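Side-chain contacts in hypothetical methylmalonyl-CoA decarboxylase alpha subunit (Sulfolobus tokodaii, PDB 1X0U), which belongs to the carboxyl transferase family of the ClpP/crotonase clan and is probably the carboxyl transferase subunit of a multisubunit enzyme, here assembled as six chains: residues A[278-283]-A[291-296]; A[330-335]-A[415-420]; A[304-309]-A[314-319]; A[266-271]-A[321-326]. All blocks are in the same frame, centred on the assembly; numbering follows the deposited sequence.

Overall arrangement
All four contacts sit in one half of the chain, around the mixed sheet that runs from strand 305-307 to strand 487-488. Strands 315-322 and 325-332, neighbours in that sheet, supply a segment to interactions 2, 3 and 4: interaction 3 pairs the first with edge strand 305-307, interaction 4 lies at their connecting turn, and interaction 2 starts from the far end of the second. Interaction 1 packs helix 291-298 beside the sheet and touches both interaction 2 and interaction 3, whose centres are about 15 and 16 Å away. Interactions 1 and 3 are nested within the loop that interaction 4 closes; interaction 2 follows, so both short-range and distant parts of the chain meet around one crotonase-type sheet.

Interaction 1 (A[278-283]-A[291-296]); sequences EQIVPN and MREIIY
The flat acid group of Glu-293 is carried away from Ile-280, and the aliphatic part of its chain makes the contact instead. Glu-293 leaves its helix toward the 278-283 segment, then bends at chi2 (55°), which takes the carboxylate off and leaves CB and CG facing the isoleucine. Ile-280 CD1 comes to 3.5 Å from Glu-293 CG and 3.9 Å from Glu-293 CB, the two side chains crossing at about a right angle. The same methyl also meets Ile-294, with Ile-280 CD1 3.8 Å from Ile-294 CG1. In Ile-280 the CG1 branch lies beside the backbone N (chi1 -56°) and the chain then runs straight on (chi2 171°), so that its end methyl settles between two consecutive residues of helix 291-298. Ile-294 in turn sends its CD1 methyl on toward Val-281, where Ile-294 CD1 and Val-281 CG2 are 4.3 Å apart, a looser touch. The interface is small and made by aliphatic carbons, those of Glu-293 included, buried at Ile-294 and Val-281 and partly exposed where Ile-280 meets Glu-293. Both Val-281 and Ile-294 rest on Val-406 of strand 401-406, while Met-291 reaches Leu-366 of strand 363-369. Such aliphatic packing, with a weakly bonded helical turn and a helix meeting over neighbouring parallel strands, belongs to the layered alpha/beta core of the crotonase-type fold.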
loop_
_atom_site.group_PDB
_atom_site.type_symbol
_atom_site.label_atom_id
_atom_site.label_comp_id
_atom_site.label_asym_id
_atom_site.label_seq_id
_atom_site.Cartn_x
_atom_site.Cartn_y
_atom_site.Cartn_z
ATOM N N GLU A 278 42.339 25.757 3.944
ATOM C CA GLU A 278 43.453 24.940 3.463
ATOM C C GLU A 278 44.729 25.107 4.283
ATOM O O GLU A 278 45.676 24.336 4.128
ATOM C CB GLU A 278 43.763 25.244 1.992
ATOM C CG GLU A 278 44.549 26.530 1.765
ATOM C CD GLU A 278 43.734 27.759 2.060
ATOM O OE1 GLU A 278 44.325 28.782 2.464
ATOM O OE2 GLU A 278 42.499 27.708 1.877
ATOM N N GLN A 279 44.754 26.109 5.154
ATOM C CA GLN A 279 45.923 26.361 5.985
ATOM C C GLN A 279 45.969 25.495 7.237
ATOM O O GLN A 279 47.021 25.326 7.834
ATOM C CB GLN A 279 45.971 27.841 6.387
ATOM C CG GLN A 279 46.023 28.781 5.200
ATOM C CD GLN A 279 47.155 28.434 4.247
ATOM O OE1 GLN A 279 47.138 28.816 3.078
ATOM N NE2 GLN A 279 48.150 27.711 4.748
ATOM N N ILE A 280 44.826 24.944 7.625
ATOM C CA ILE A 280 44.732 24.121 8.827
ATOM C C ILE A 280 45.415 22.756 8.751
ATOM O O ILE A 280 46.124 22.362 9.673
ATOM C CB ILE A 280 43.255 23.891 9.201
ATOM C CG1 ILE A 280 42.552 25.244 9.357
ATOM C CG2 ILE A 280 43.159 23.091 10.495
ATOM C CD1 ILE A 280 41.043 25.154 9.507
ATOM N N VAL A 281 45.198 22.028 7.663
ATOM C CA VAL A 281 45.778 20.697 7.533
ATOM C C VAL A 281 47.299 20.697 7.412
ATOM O O VAL A 281 47.858 21.228 6.460
ATOM C CB VAL A 281 45.169 19.951 6.335
ATOM C CG1 VAL A 281 45.742 18.538 6.250
ATOM C CG2 VAL A 281 43.658 19.911 6.480
ATOM N N PRO A 282 47.985 20.083 8.386
ATOM C CA PRO A 282 49.447 19.996 8.422
ATOM C C PRO A 282 50.034 19.368 7.163
ATOM O O PRO A 282 49.311 18.788 6.348
ATOM C CB PRO A 282 49.712 19.135 9.654
ATOM C CG PRO A 282 48.523 19.407 10.526
ATOM C CD PRO A 282 47.395 19.386 9.541
ATOM N N ASN A 283 51.352 19.491 7.023
ATOM C CA ASN A 283 52.072 18.920 5.891
ATOM C C ASN A 283 52.139 17.413 6.093
ATOM O O ASN A 283 51.931 16.637 5.166
ATOM C CB ASN A 283 53.492 19.485 5.829
ATOM C CG ASN A 283 54.331 18.832 4.744
ATOM O OD1 ASN A 283 54.437 17.602 4.677
ATOM N ND2 ASN A 283 54.939 19.653 3.891
ATOM N N MET A 291 40.043 19.831 13.878
ATOM C CA MET A 291 38.988 19.480 12.922
ATOM C C MET A 291 37.750 20.353 13.123
ATOM O O MET A 291 37.015 20.649 12.171
ATOM C CB MET A 291 38.609 17.995 13.061
ATOM C CG MET A 291 37.436 17.530 12.175
ATOM S SD MET A 291 37.714 17.634 10.373
ATOM C CE MET A 291 36.518 18.849 9.921
ATOM N N ARG A 292 37.526 20.781 14.361
ATOM C CA ARG A 292 36.373 21.620 14.658
ATOM C C ARG A 292 36.490 22.956 13.942
ATOM O O ARG A 292 35.490 23.601 13.650
ATOM C CB ARG A 292 36.250 21.879 16.162
ATOM C CG ARG A 292 35.943 20.657 16.996
ATOM C CD ARG A 292 35.468 21.060 18.396
ATOM N NE ARG A 292 35.056 19.894 19.169
ATOM C CZ ARG A 292 35.902 19.007 19.676
ATOM N NH1 ARG A 292 37.208 19.164 19.502
ATOM N NH2 ARG A 292 35.442 17.952 20.337
ATOM N N GLU A 293 37.718 23.378 13.667
ATOM C CA GLU A 293 37.919 24.653 13.002
ATOM C C GLU A 293 37.456 24.554 11.569
ATOM O O GLU A 293 36.963 25.523 10.995
ATOM C CB GLU A 293 39.391 25.079 13.064
ATOM C CG GLU A 293 39.636 26.431 12.431
ATOM C CD GLU A 293 38.756 27.511 13.028
ATOM O OE1 GLU A 293 38.341 28.418 12.276
ATOM O OE2 GLU A 293 38.484 27.461 14.251
ATOM N N ILE A 294 37.600 23.371 10.990
ATOM C CA ILE A 294 37.159 23.158 9.626
ATOM C C ILE A 294 35.634 23.181 9.581
ATOM O O ILE A 294 35.048 23.761 8.662
ATOM C CB ILE A 294 37.685 21.820 9.068
ATOM C CG1 ILE A 294 39.218 21.843 9.035
ATOM C CG2 ILE A 294 37.123 21.586 7.680
ATOM C CD1 ILE A 294 39.855 20.574 8.477
ATOM N N ILE A 295 34.980 22.573 10.574
ATOM C CA ILE A 295 33.522 22.591 10.563
ATOM C C ILE A 295 33.008 24.027 10.717
ATOM O O ILE A 295 32.152 24.450 9.943
ATOM C CB ILE A 295 32.870 21.684 11.679
ATOM C CG1 ILE A 295 33.143 22.256 13.061
ATOM C CG2 ILE A 295 33.412 20.256 11.615
ATOM C CD1 ILE A 295 32.621 21.376 14.199
ATOM N N TYR A 296 33.532 24.787 11.686
ATOM C CA TYR A 296 33.055 26.163 11.876
ATOM C C TYR A 296 33.193 26.956 10.583
ATOM O O TYR A 296 32.341 27.783 10.257
ATOM C CB TYR A 296 33.825 26.906 12.986
ATOM C CG TYR A 296 33.895 26.194 14.321
ATOM C CD1 TYR A 296 32.821 25.437 14.790
ATOM C CD2 TYR A 296 35.039 26.276 15.115
ATOM C CE1 TYR A 296 32.885 24.774 16.016
ATOM C CE2 TYR A 296 35.113 25.618 16.345
ATOM C CZ TYR A 296 34.033 24.870 16.786
ATOM O OH TYR A 296 34.097 24.209 17.992
#

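Interaction 2 (A[330-335]-A[415-420]); sequences VANNPE and IAMSIK
Two successive bends in Met-417, at chi2 (-54°) and chi3 (-73°), curl its chain back so that the sulfur and the CE methyl both come up to the Asn-332 amide and CE also reaches Val-330. On the other side Asn-332 carries its CG beside its own backbone N (chi1 -54°), which swings the amide toward the methionine although the side chain does not start out in that direction. The two side chains come from opposite directions: Met-417 CE is 3.8 Å from Asn-332 CG, and Met-417 SD is 4.0 Å from that same Asn-332 CG. Past the amide, the methyl slips down against the strand, where Met-417 CE lies 4.0 Å from Val-330 CG1 and 3.8 Å from the carbonyl Val-330 O. The methionine therefore touches one apolar branch, one backbone carbonyl and one amide, all buried. In the crotonase-type sheet, strand 363-369 runs between strand 325-332 and strand 401-406, and Met-417 reaches across it, touching Val-367 on the way. Its backbone sits just past helix 411-416: Ser-418, the first residue to leave helical angles, has positive phi, and Ser-418 N bonds to Ile-415 O at 3.1 Å. Outside the two segments, Met-417 O accepts a hydrogen bond from Ser-365 OG, tying the chain after the helix to the intervening strand, and Met-390 of helix 383-396 packs on the methionine side chain.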
loop_
_atom_site.group_PDB
_atom_site.type_symbol
_atom_site.label_atom_id
_atom_site.label_comp_id
_atom_site.label_asym_id
_atom_site.label_seq_id
_atom_site.Cartn_x
_atom_site.Cartn_y
_atom_site.Cartn_z
ATOM N N VAL A 330 29.636 14.199 10.813
ATOM C CA VAL A 330 30.426 13.151 11.433
ATOM C C VAL A 330 31.834 13.448 10.940
ATOM O O VAL A 330 32.093 13.437 9.728
ATOM C CB VAL A 330 29.989 11.755 10.961
ATOM C CG1 VAL A 330 30.802 10.679 11.671
ATOM C CG2 VAL A 330 28.518 11.565 11.235
ATOM N N ALA A 331 32.743 13.724 11.869
ATOM C CA ALA A 331 34.105 14.069 11.480
ATOM C C ALA A 331 35.142 13.530 12.449
ATOM O O ALA A 331 35.027 13.735 13.652
ATOM C CB ALA A 331 34.219 15.588 11.370
ATOM N N ASN A 332 36.152 12.845 11.923
ATOM C CA ASN A 332 37.209 12.282 12.755
ATOM C C ASN A 332 38.008 13.402 13.410
ATOM O O ASN A 332 38.250 14.446 12.803
ATOM C CB ASN A 332 38.125 11.402 11.917
ATOM C CG ASN A 332 37.360 10.333 11.162
ATOM O OD1 ASN A 332 36.758 9.436 11.764
ATOM N ND2 ASN A 332 37.361 10.432 9.842
ATOM N N ASN A 333 38.396 13.186 14.662
ATOM C CA ASN A 333 39.140 14.191 15.414
ATOM C C ASN A 333 40.580 13.742 15.573
ATOM O O ASN A 333 40.863 12.786 16.291
ATOM C CB ASN A 333 38.496 14.396 16.793
ATOM C CG ASN A 333 39.143 15.525 17.586
ATOM O OD1 ASN A 333 38.784 15.777 18.741
ATOM N ND2 ASN A 333 40.092 16.207 16.973
ATOM N N PRO A 334 41.510 14.426 14.891
ATOM C CA PRO A 334 42.945 14.119 14.932
ATOM C C PRO A 334 43.538 14.286 16.333
ATOM O O PRO A 334 44.472 13.585 16.717
ATOM C CB PRO A 334 43.547 15.127 13.949
ATOM C CG PRO A 334 42.412 15.472 13.031
ATOM C CD PRO A 334 41.241 15.551 13.981
ATOM N N GLU A 335 42.976 15.220 17.087
ATOM C CA GLU A 335 43.438 15.524 18.435
ATOM C C GLU A 335 43.221 14.434 19.493
ATOM O O GLU A 335 43.783 14.516 20.577
ATOM C CB GLU A 335 42.798 16.829 18.890
ATOM C CG GLU A 335 43.251 18.017 18.075
ATOM C CD GLU A 335 42.458 19.275 18.367
ATOM O OE1 GLU A 335 42.935 20.360 17.975
ATOM O OE2 GLU A 335 41.364 19.178 18.977
ATOM N N ILE A 415 36.079 2.948 4.890
ATOM C CA ILE A 415 34.772 2.427 4.519
ATOM C C ILE A 415 33.718 2.886 5.510
ATOM O O ILE A 415 32.619 3.269 5.125
ATOM C CB ILE A 415 34.793 0.873 4.499
ATOM C CG1 ILE A 415 35.931 0.395 3.603
ATOM C CG2 ILE A 415 33.446 0.324 3.996
ATOM C CD1 ILE A 415 36.207 -1.079 3.707
ATOM N N ALA A 416 34.072 2.863 6.792
ATOM C CA ALA A 416 33.141 3.248 7.849
ATOM C C ALA A 416 32.774 4.726 7.863
ATOM O O ALA A 416 31.852 5.130 8.572
ATOM C CB ALA A 416 33.702 2.833 9.218
ATOM N N MET A 417 33.476 5.546 7.092
ATOM C CA MET A 417 33.135 6.961 7.089
ATOM C C MET A 417 32.157 7.289 5.969
ATOM O O MET A 417 31.743 8.438 5.822
ATOM C CB MET A 417 34.397 7.830 6.980
ATOM C CG MET A 417 35.237 7.874 8.264
ATOM S SD MET A 417 34.261 8.362 9.706
ATOM C CE MET A 417 34.025 10.129 9.390
ATOM N N SER A 418 31.792 6.258 5.202
ATOM C CA SER A 418 30.843 6.323 4.079
ATOM C C SER A 418 31.474 6.484 2.700
ATOM O O SER A 418 31.926 7.569 2.330
ATOM C CB SER A 418 29.805 7.438 4.270
ATOM O OG SER A 418 28.924 7.488 3.146
ATOM N N ILE A 419 31.485 5.392 1.943
ATOM C CA ILE A 419 32.037 5.390 0.595
ATOM C C ILE A 419 30.919 5.036 -0.382
ATOM O O ILE A 419 29.895 4.487 0.021
ATOM C CB ILE A 419 33.179 4.372 0.452
ATOM C CG1 ILE A 419 32.674 2.962 0.754
ATOM C CG2 ILE A 419 34.317 4.754 1.377
ATOM C CD1 ILE A 419 33.727 1.870 0.530
ATOM N N LYS A 420 31.107 5.354 -1.656
ATOM C CA LYS A 420 30.076 5.076 -2.651
ATOM C C LYS A 420 29.450 3.686 -2.563
ATOM O O LYS A 420 28.231 3.559 -2.544
ATOM C CB LYS A 420 30.617 5.303 -4.062
ATOM C CG LYS A 420 30.739 6.770 -4.458
ATOM C CD LYS A 420 31.315 6.889 -5.868
ATOM C CE LYS A 420 31.108 8.275 -6.434
ATOM N NZ LYS A 420 31.613 8.358 -7.834
#

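Interaction 3 (A[304-309]-A[314-319]); sequences FLEVHK and NIIVGF
Phe-304 lies against the backbone of Gly-318, and this is the tight end of the contact: Phe-304 CE1 is 3.2 Å from Gly-318 CA, an approach made possible because the glycine has no side chain. With CG anti to the backbone N (chi1 180°), the ring swings across the neighbouring strand. At the ring edge, near its plane, the methyl Ile-316 CG2 sits 3.5 Å from Phe-304 CE2. Next to the ring, Leu-305 and Phe-319 form an antiparallel hydrogen-bonded pair, with Leu-305 N to Phe-319 O and Phe-319 N to Leu-305 O both 2.9 Å. The Val-307 end is looser. Val-307 N still bonds to Val-317 O at 3.0 Å, but the strands then splay apart, and a water takes over: it lies 2.8 Å from Val-307 O and 2.8 Å from Glu-306 OE2, and bonds weakly to Val-317 N. Glu-306, extended beyond CG, also brings OE2 to 3.5 Å from Ile-316 CG2, while the other oxygen of its carboxylate is held by the salt bridge to Arg-292. The hairpin made by these strands forms one edge of the sheet within this chain. On one face, Val-317 and Phe-319 pack against helix 343-358 and Leu-305 and Phe-319 against helix 239-252; on the other, Phe-304 and Ile-316 meet helix 291-298, and strand 325-332 continues the sheet beyond strand 315-322.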
loop_
_atom_site.group_PDB
_atom_site.type_symbol
_atom_site.label_atom_id
_atom_site.label_comp_id
_atom_site.label_asym_id
_atom_site.label_seq_id
_atom_site.Cartn_x
_atom_site.Cartn_y
_atom_site.Cartn_z
ATOM N N PHE A 304 27.674 25.218 15.758
ATOM C CA PHE A 304 27.666 23.764 15.789
ATOM C C PHE A 304 27.192 23.265 17.155
ATOM O O PHE A 304 27.820 23.556 18.181
ATOM C CB PHE A 304 29.087 23.259 15.496
ATOM C CG PHE A 304 29.233 21.758 15.500
ATOM C CD1 PHE A 304 28.467 20.962 14.653
ATOM C CD2 PHE A 304 30.194 21.151 16.303
ATOM C CE1 PHE A 304 28.661 19.587 14.600
ATOM C CE2 PHE A 304 30.400 19.781 16.261
ATOM C CZ PHE A 304 29.633 18.992 15.407
ATOM N N LEU A 305 26.080 22.529 17.164
ATOM C CA LEU A 305 25.539 21.975 18.405
ATOM C C LEU A 305 26.131 20.576 18.462
ATOM O O LEU A 305 25.676 19.654 17.765
ATOM C CB LEU A 305 24.001 21.922 18.361
ATOM C CG LEU A 305 23.282 21.623 19.690
ATOM C CD1 LEU A 305 21.785 21.535 19.490
ATOM C CD2 LEU A 305 23.784 20.324 20.246
ATOM N N GLU A 306 27.155 20.416 19.293
ATOM C CA GLU A 306 27.839 19.138 19.383
ATOM C C GLU A 306 27.231 18.113 20.328
ATOM O O GLU A 306 27.050 18.366 21.521
ATOM C CB GLU A 306 29.310 19.355 19.738
ATOM C CG GLU A 306 30.146 18.104 19.556
ATOM C CD GLU A 306 31.626 18.395 19.553
ATOM O OE1 GLU A 306 31.999 19.553 19.315
ATOM O OE2 GLU A 306 32.420 17.470 19.776
ATOM N N VAL A 307 26.929 16.947 19.763
ATOM C CA VAL A 307 26.348 15.831 20.500
ATOM C C VAL A 307 27.479 14.974 21.078
ATOM O O VAL A 307 28.486 14.739 20.404
ATOM C CB VAL A 307 25.471 14.958 19.553
ATOM C CG1 VAL A 307 24.888 13.762 20.299
ATOM C CG2 VAL A 307 24.360 15.796 18.972
ATOM N N HIS A 308 27.311 14.503 22.315
ATOM C CA HIS A 308 28.331 13.675 22.966
ATOM C C HIS A 308 29.698 14.363 22.965
ATOM O O HIS A 308 30.737 13.709 22.836
ATOM C CB HIS A 308 28.445 12.335 22.243
ATOM C CG HIS A 308 27.604 11.246 22.834
ATOM N ND1 HIS A 308 27.034 10.247 22.070
ATOM C CD2 HIS A 308 27.293 10.958 24.122
ATOM C CE1 HIS A 308 26.414 9.390 22.860
ATOM N NE2 HIS A 308 26.556 9.797 24.110
ATOM N N LYS A 309 29.697 15.681 23.115
ATOM C CA LYS A 309 30.934 16.451 23.094
ATOM C C LYS A 309 32.056 15.883 23.965
ATOM O O LYS A 309 33.192 15.766 23.514
ATOM C CB LYS A 309 30.653 17.902 23.502
ATOM C CG LYS A 309 31.817 18.846 23.245
ATOM C CD LYS A 309 31.438 20.296 23.527
ATOM C CE LYS A 309 32.628 21.232 23.321
ATOM N NZ LYS A 309 32.247 22.671 23.476
ATOM N N ASN A 314 37.162 11.092 20.151
ATOM C CA ASN A 314 37.744 10.242 19.131
ATOM C C ASN A 314 37.141 10.685 17.773
ATOM O O ASN A 314 37.836 10.743 16.757
ATOM C CB ASN A 314 37.350 8.804 19.554
ATOM C CG ASN A 314 37.799 7.744 18.595
ATOM O OD1 ASN A 314 37.548 7.821 17.394
ATOM N ND2 ASN A 314 38.438 6.721 19.122
ATOM N N ILE A 315 35.838 10.988 17.761
ATOM C CA ILE A 315 35.166 11.476 16.556
ATOM C C ILE A 315 34.188 12.562 16.962
ATOM O O ILE A 315 33.752 12.614 18.109
ATOM C CB ILE A 315 34.383 10.368 15.763
ATOM C CG1 ILE A 315 32.992 10.148 16.352
ATOM C CG2 ILE A 315 35.166 9.077 15.778
ATOM C CD1 ILE A 315 32.982 9.461 17.684
ATOM N N ILE A 316 33.843 13.430 16.023
ATOM C CA ILE A 316 32.924 14.524 16.307
ATOM C C ILE A 316 31.628 14.395 15.527
ATOM O O ILE A 316 31.630 14.063 14.335
ATOM C CB ILE A 316 33.544 15.871 15.939
ATOM C CG1 ILE A 316 34.886 16.046 16.664
ATOM C CG2 ILE A 316 32.584 16.988 16.294
ATOM C CD1 ILE A 316 35.866 16.970 15.921
ATOM N N VAL A 317 30.516 14.658 16.204
ATOM C CA VAL A 317 29.205 14.593 15.574
ATOM C C VAL A 317 28.345 15.701 16.139
ATOM O O VAL A 317 28.429 16.020 17.326
ATOM C CB VAL A 317 28.490 13.223 15.818
ATOM C CG1 VAL A 317 29.305 12.083 15.194
ATOM C CG2 VAL A 317 28.261 12.986 17.326
ATOM N N GLY A 318 27.519 16.291 15.288
ATOM C CA GLY A 318 26.660 17.353 15.746
ATOM C C GLY A 318 25.812 17.921 14.634
ATOM O O GLY A 318 25.881 17.467 13.480
ATOM N N PHE A 319 25.017 18.922 14.997
ATOM C CA PHE A 319 24.120 19.586 14.070
ATOM C C PHE A 319 24.627 20.974 13.709
ATOM O O PHE A 319 25.366 21.608 14.467
ATOM C CB PHE A 319 22.720 19.722 14.685
ATOM C CG PHE A 319 22.065 18.404 15.030
ATOM C CD1 PHE A 319 21.800 18.071 16.356
ATOM C CD2 PHE A 319 21.701 17.507 14.029
ATOM C CE1 PHE A 319 21.179 16.858 16.681
ATOM C CE2 PHE A 319 21.084 16.298 14.345
ATOM C CZ PHE A 319 20.821 15.974 15.678
HETATM O O HOH W 1 31.094 15.037 19.432
#

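Interaction 4 (A[266-271]-A[321-326]); sequences TGDPAD and RIAGNV
Asp-268 sets its carboxylate against the backbone of Ala-323. Asp-268 CG and Asp-268 OD2 both stand 3.9 Å from Ala-323 CA, and Asp-268 OD1 is 4.1 Å from Gly-324 N. Its first torsion, chi1 -32°, stays well short of a staggered value and directs the acid group onto the turn, where the contact is van der Waals in kind. Ala-323 answers with backbone more than side chain, its CB being 4.4 Å from Asp-268 OD2. The pair is small and only partly buried. What the aspartate touches is a type I' beta turn from Ile-322 to Asn-325, the tight two-residue loop of the hairpin joining strands 315-322 and 325-332, with Ala-323 and Gly-324 both at positive phi. Ile-322 N bonds firmly to Asn-325 O at 2.8 Å, whereas the return bond, Asn-325 N to Ile-322 O, is weak. Arg-321 braces the loop from its flank: its NH1 donates to Gly-324 O at 2.9 Å, bent to 134° at the hydrogen, the donor standing 36° out of the carbonyl plane. The same nitrogen also bonds to Pro-262 O. Asp-300 accepts from the N-H groups of both Ala-323 and Gly-324, so the turn amides nearest Asp-268 already have an acidic partner. Helix 494-505 runs alongside, touching Asp-268 through Arg-495 and Ala-323 through Val-499.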
loop_
_atom_site.group_PDB
_atom_site.type_symbol
_atom_site.label_atom_id
_atom_site.label_comp_id
_atom_site.label_asym_id
_atom_site.label_seq_id
_atom_site.Cartn_x
_atom_site.Cartn_y
_atom_site.Cartn_z
ATOM N N THR A 266 18.517 33.373 8.144
ATOM C CA THR A 266 19.415 33.618 7.024
ATOM C C THR A 266 20.870 33.820 7.510
ATOM O O THR A 266 21.269 33.306 8.562
ATOM C CB THR A 266 18.941 34.863 6.228
ATOM O OG1 THR A 266 17.507 34.890 6.189
ATOM C CG2 THR A 266 19.467 34.818 4.790
ATOM N N GLY A 267 21.646 34.569 6.733
ATOM C CA GLY A 267 23.000 34.920 7.118
ATOM C C GLY A 267 24.042 34.080 6.407
ATOM O O GLY A 267 25.197 34.018 6.828
ATOM N N ASP A 268 23.631 33.430 5.322
ATOM C CA ASP A 268 24.538 32.603 4.535
ATOM C C ASP A 268 25.703 33.424 3.994
ATOM O O ASP A 268 26.831 33.307 4.470
ATOM C CB ASP A 268 23.787 31.932 3.383
ATOM C CG ASP A 268 22.343 31.622 3.730
ATOM O OD1 ASP A 268 22.008 31.621 4.933
ATOM O OD2 ASP A 268 21.476 31.368 2.869
ATOM N N PRO A 269 25.421 34.254 2.995
ATOM C CA PRO A 269 25.527 33.837 1.594
ATOM C C PRO A 269 26.149 32.451 1.460
ATOM O O PRO A 269 26.733 31.943 2.418
ATOM C CB PRO A 269 26.456 34.891 0.988
ATOM C CG PRO A 269 26.236 36.102 1.825
ATOM C CD PRO A 269 25.982 35.599 3.218
ATOM N N ALA A 270 26.024 31.852 0.280
ATOM C CA ALA A 270 26.347 30.442 0.099
ATOM C C ALA A 270 27.721 30.270 -0.541
ATOM O O ALA A 270 28.349 29.219 -0.415
ATOM C CB ALA A 270 25.279 29.757 -0.739
ATOM N N ASP A 271 28.183 31.310 -1.229
ATOM C CA ASP A 271 29.534 31.328 -1.775
ATOM C C ASP A 271 30.578 31.226 -0.669
ATOM O O ASP A 271 30.810 32.184 0.069
ATOM C CB ASP A 271 29.762 32.597 -2.599
ATOM C CG ASP A 271 29.369 32.427 -4.052
ATOM O OD1 ASP A 271 29.798 31.433 -4.675
ATOM O OD2 ASP A 271 28.634 33.237 -4.657
ATOM N N ARG A 321 23.822 24.238 10.329
ATOM C CA ARG A 321 23.055 24.577 9.157
ATOM C C ARG A 321 24.019 24.956 8.062
ATOM O O ARG A 321 25.073 25.534 8.328
ATOM C CB ARG A 321 22.107 25.743 9.442
ATOM C CG ARG A 321 20.855 25.323 10.181
ATOM C CD ARG A 321 20.096 26.510 10.721
ATOM N NE ARG A 321 19.041 26.072 11.628
ATOM C CZ ARG A 321 17.962 25.404 11.244
ATOM N NH1 ARG A 321 17.798 25.109 9.964
ATOM N NH2 ARG A 321 17.059 25.012 12.142
ATOM N N ILE A 322 23.664 24.602 6.834
ATOM C CA ILE A 322 24.467 24.953 5.675
ATOM C C ILE A 322 23.531 25.642 4.705
ATOM O O ILE A 322 22.695 24.997 4.063
ATOM C CB ILE A 322 25.103 23.722 5.024
ATOM C CG1 ILE A 322 26.242 23.215 5.919
ATOM C CG2 ILE A 322 25.622 24.087 3.637
ATOM C CD1 ILE A 322 27.007 22.047 5.360
ATOM N N ALA A 323 23.662 26.962 4.621
ATOM C CA ALA A 323 22.801 27.767 3.761
ATOM C C ALA A 323 21.370 27.638 4.270
ATOM O O ALA A 323 20.434 27.471 3.493
ATOM C CB ALA A 323 22.892 27.292 2.308
ATOM N N GLY A 324 21.214 27.682 5.589
ATOM C CA GLY A 324 19.891 27.595 6.180
ATOM C C GLY A 324 19.319 26.216 6.463
ATOM O O GLY A 324 18.399 26.100 7.271
ATOM N N ASN A 325 19.844 25.177 5.814
ATOM C CA ASN A 325 19.344 23.816 6.022
ATOM C C ASN A 325 20.164 22.997 7.007
ATOM O O ASN A 325 21.392 23.055 7.031
ATOM C CB ASN A 325 19.263 23.061 4.692
ATOM C CG ASN A 325 18.111 23.526 3.829
ATOM O OD1 ASN A 325 18.194 23.492 2.606
ATOM N ND2 ASN A 325 17.022 23.949 4.460
ATOM N N VAL A 326 19.456 22.206 7.800
ATOM C CA VAL A 326 20.055 21.364 8.817
ATOM C C VAL A 326 20.863 20.210 8.246
ATOM O O VAL A 326 20.463 19.566 7.273
ATOM C CB VAL A 326 18.961 20.775 9.745
ATOM C CG1 VAL A 326 19.603 19.970 10.869
ATOM C CG2 VAL A 326 18.087 21.903 10.308
#